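Local atomic coordinates of type II secretion system protein L (Pseudomonas aeruginosa, PDB entry 6GHU), a protein that helps assemble the type II secretion system in the inner membrane, linking its cytoplasmic energy-providing component to the rest of the secretion machinery. Residues V44-R47 and L48-R51. Numbering follows the deposited sequence.
Sequences VLER and LRSR
Glu46 and Arg49, one helical turn apart on the outer side of helix 42-54, run side by side and join in a bidentate salt bridge. The guanidinium presents its NE edge: Arg49 NH2 donates to Glu46 OE1 at 3.0 Å, and Arg49 NE to Glu46 OE2 at 3.2 Å. Both N-H groups point nearly straight at their acceptors, and both oxygens are met on the syn side. The two planes are not quite flush, being turned 29° apart; the oxygens stay close to the guanidinium plane, whereas the nitrogens sit somewhat out of the carboxylate plane. A bend at chi2 of Glu46 (54°) swings its carboxylate along the helix to this edge. On the neighbouring flank Arg47 and Arg51 meet differently. CG of Arg47 lies over one face of the Arg51 guanidinium, toward its rim, 3.5 Å from Arg51 NH1; what Arg47 sets against that face is methylene, not its charged head. The head of Arg47 goes on to a salt bridge with Glu16, and Arg47 NE remains 4.9 Å from Arg51 NH2, like charges not in contact. Beneath both pairs run the i to i+4 bonds of a regular alpha-helix, from Leu48 N to Val44 O (2.9 Å) through Arg51 N to Arg47 O (2.8 Å). The buried side is close-packed: Leu45 and Leu48 rest on the antiparallel sheet of this ferredoxin-like fold, Leu45 against Val37, Ala73 and Leu61, Leu48 against Leu75, while Val44 packs on Val19. Glu46, Arg47 and Arg51, by contrast, lie toward solvent. The helix is thus amphipathic, apolar toward the sheet and charged outside, where Glu46 probably offsets the charge of Arg49 and Glu16 that of Arg47, giving two of the three arginines here an acidic partner.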
ATOM      1  N   VAL A  44     -21.341   0.459   4.368  1.00 18.54           N
ATOM      2  CA  VAL A  44     -20.185  -0.346   3.999  1.00 22.84           C
ATOM      3  C   VAL A  44     -18.897   0.331   4.452  1.00 22.95           C
ATOM      4  O   VAL A  44     -17.955  -0.334   4.897  1.00 23.76           O
ATOM      5  CB  VAL A  44     -20.192  -0.609   2.481  1.00 20.74           C
ATOM      6  CG1 VAL A  44     -18.974  -1.435   2.064  1.00 27.15           C
ATOM      7  CG2 VAL A  44     -21.480  -1.312   2.074  1.00 26.03           C
ATOM      8  N   LEU A  45     -18.830   1.662   4.347  1.00 22.86           N
ATOM      9  CA  LEU A  45     -17.649   2.375   4.818  1.00 24.04           C
ATOM     10  C   LEU A  45     -17.528   2.285   6.332  1.00 24.35           C
ATOM     11  O   LEU A  45     -16.422   2.137   6.865  1.00 18.73           O
ATOM     12  CB  LEU A  45     -17.698   3.839   4.379  1.00 24.04           C
ATOM     13  CG  LEU A  45     -17.623   4.142   2.885  1.00 25.15           C
ATOM     14  CD1 LEU A  45     -17.799   5.633   2.654  1.00 27.85           C
ATOM     15  CD2 LEU A  45     -16.311   3.666   2.307  1.00 20.90           C
ATOM     16  N   GLU A  46     -18.658   2.378   7.039  1.00 23.58           N
ATOM     17  CA  GLU A  46     -18.642   2.277   8.495  1.00 24.57           C
ATOM     18  C   GLU A  46     -18.267   0.874   8.936  1.00 24.63           C
ATOM     19  O   GLU A  46     -17.524   0.702   9.909  1.00 25.33           O
ATOM     20  CB  GLU A  46     -20.007   2.674   9.062  1.00 29.07           C
ATOM     21  CG  GLU A  46     -20.244   2.286  10.525  1.00 32.44           C
ATOM     22  CD  GLU A  46     -19.164   2.788  11.475  1.00 36.70           C
ATOM     23  OE1 GLU A  46     -18.940   2.129  12.513  1.00 42.72           O
ATOM     24  OE2 GLU A  46     -18.544   3.837  11.195  1.00 33.40           O
ATOM     25  N   ARG A  47     -18.768  -0.143   8.232  1.00 24.24           N
ATOM     26  CA  ARG A  47     -18.404  -1.512   8.569  1.00 26.37           C
ATOM     27  C   ARG A  47     -16.917  -1.742   8.340  1.00 21.33           C
ATOM     28  O   ARG A  47     -16.241  -2.358   9.168  1.00 19.06           O
ATOM     29  CB  ARG A  47     -19.238  -2.492   7.745  1.00 20.66           C
ATOM     30  CG  ARG A  47     -19.065  -3.945   8.158  1.00 28.26           C
ATOM     31  CD  ARG A  47     -20.116  -4.825   7.516  1.00 29.29           C
ATOM     32  NE  ARG A  47     -19.937  -4.917   6.071  1.00 31.42           N
ATOM     33  CZ  ARG A  47     -20.909  -5.194   5.207  1.00 29.44           C
ATOM     34  NH1 ARG A  47     -22.148  -5.398   5.633  1.00 42.40           N
ATOM     35  NH2 ARG A  47     -20.645  -5.256   3.908  1.00 31.31           N
ATOM     36  N   LEU A  48     -16.392  -1.238   7.224  1.00 19.66           N
ATOM     37  CA  LEU A  48     -14.967  -1.354   6.946  1.00 22.38           C
ATOM     38  C   LEU A  48     -14.127  -0.650   8.010  1.00 25.18           C
ATOM     39  O   LEU A  48     -13.100  -1.178   8.448  1.00 20.63           O
ATOM     40  CB  LEU A  48     -14.663  -0.782   5.563  1.00 25.77           C
ATOM     41  CG  LEU A  48     -13.174  -0.649   5.230  1.00 26.78           C
ATOM     42  CD1 LEU A  48     -12.481  -1.993   5.367  1.00 25.90           C
ATOM     43  CD2 LEU A  48     -12.989  -0.098   3.837  1.00 24.70           C
ATOM     44  N   ARG A  49     -14.530   0.552   8.424  1.00 23.15           N
ATOM     45  CA  ARG A  49     -13.813   1.227   9.501  1.00 25.56           C
ATOM     46  C   ARG A  49     -13.815   0.367  10.756  1.00 21.09           C
ATOM     47  O   ARG A  49     -12.776   0.186  11.403  1.00 20.11           O
ATOM     48  CB  ARG A  49     -14.442   2.589   9.793  1.00 25.13           C
ATOM     49  CG  ARG A  49     -13.691   3.418  10.836  1.00 28.72           C
ATOM     50  CD  ARG A  49     -14.635   4.273  11.669  1.00 29.96           C
ATOM     51  NE  ARG A  49     -15.624   3.457  12.374  1.00 36.95           N
ATOM     52  CZ  ARG A  49     -15.382   2.759  13.480  1.00 34.83           C
ATOM     53  NH1 ARG A  49     -14.175   2.762  14.028  1.00 31.42           N
ATOM     54  NH2 ARG A  49     -16.349   2.046  14.039  1.00 33.69           N
ATOM     55  N   SER A  50     -14.984  -0.170  11.109  1.00 19.96           N
ATOM     56  CA  SER A  50     -15.106  -1.008  12.297  1.00 20.82           C
ATOM     57  C   SER A  50     -14.216  -2.239  12.201  1.00 17.99           C
ATOM     58  O   SER A  50     -13.576  -2.626  13.183  1.00 21.22           O
ATOM     59  CB  SER A  50     -16.568  -1.422  12.490  1.00 29.01           C
ATOM     60  OG  SER A  50     -16.743  -2.108  13.714  1.00 33.81           O
ATOM     61  N   ARG A  51     -14.153  -2.860  11.021  1.00 18.31           N
ATOM     62  CA  ARG A  51     -13.323  -4.048  10.846  1.00 22.02           C
ATOM     63  C   ARG A  51     -11.837  -3.715  10.958  1.00 22.94           C
ATOM     64  O   ARG A  51     -11.064  -4.486  11.538  1.00 22.01           O
ATOM     65  CB  ARG A  51     -13.609  -4.694   9.491  1.00 18.94           C
ATOM     66  CG  ARG A  51     -15.015  -5.257   9.330  1.00 24.66           C
ATOM     67  CD  ARG A  51     -15.339  -6.271  10.394  1.00 25.11           C
ATOM     68  NE  ARG A  51     -16.578  -6.996  10.105  1.00 30.90           N
ATOM     69  CZ  ARG A  51     -17.794  -6.595  10.470  1.00 39.67           C
ATOM     70  NH1 ARG A  51     -17.962  -5.460  11.139  1.00 29.17           N
ATOM     71  NH2 ARG A  51     -18.851  -7.336  10.159  1.00 31.55           N
TER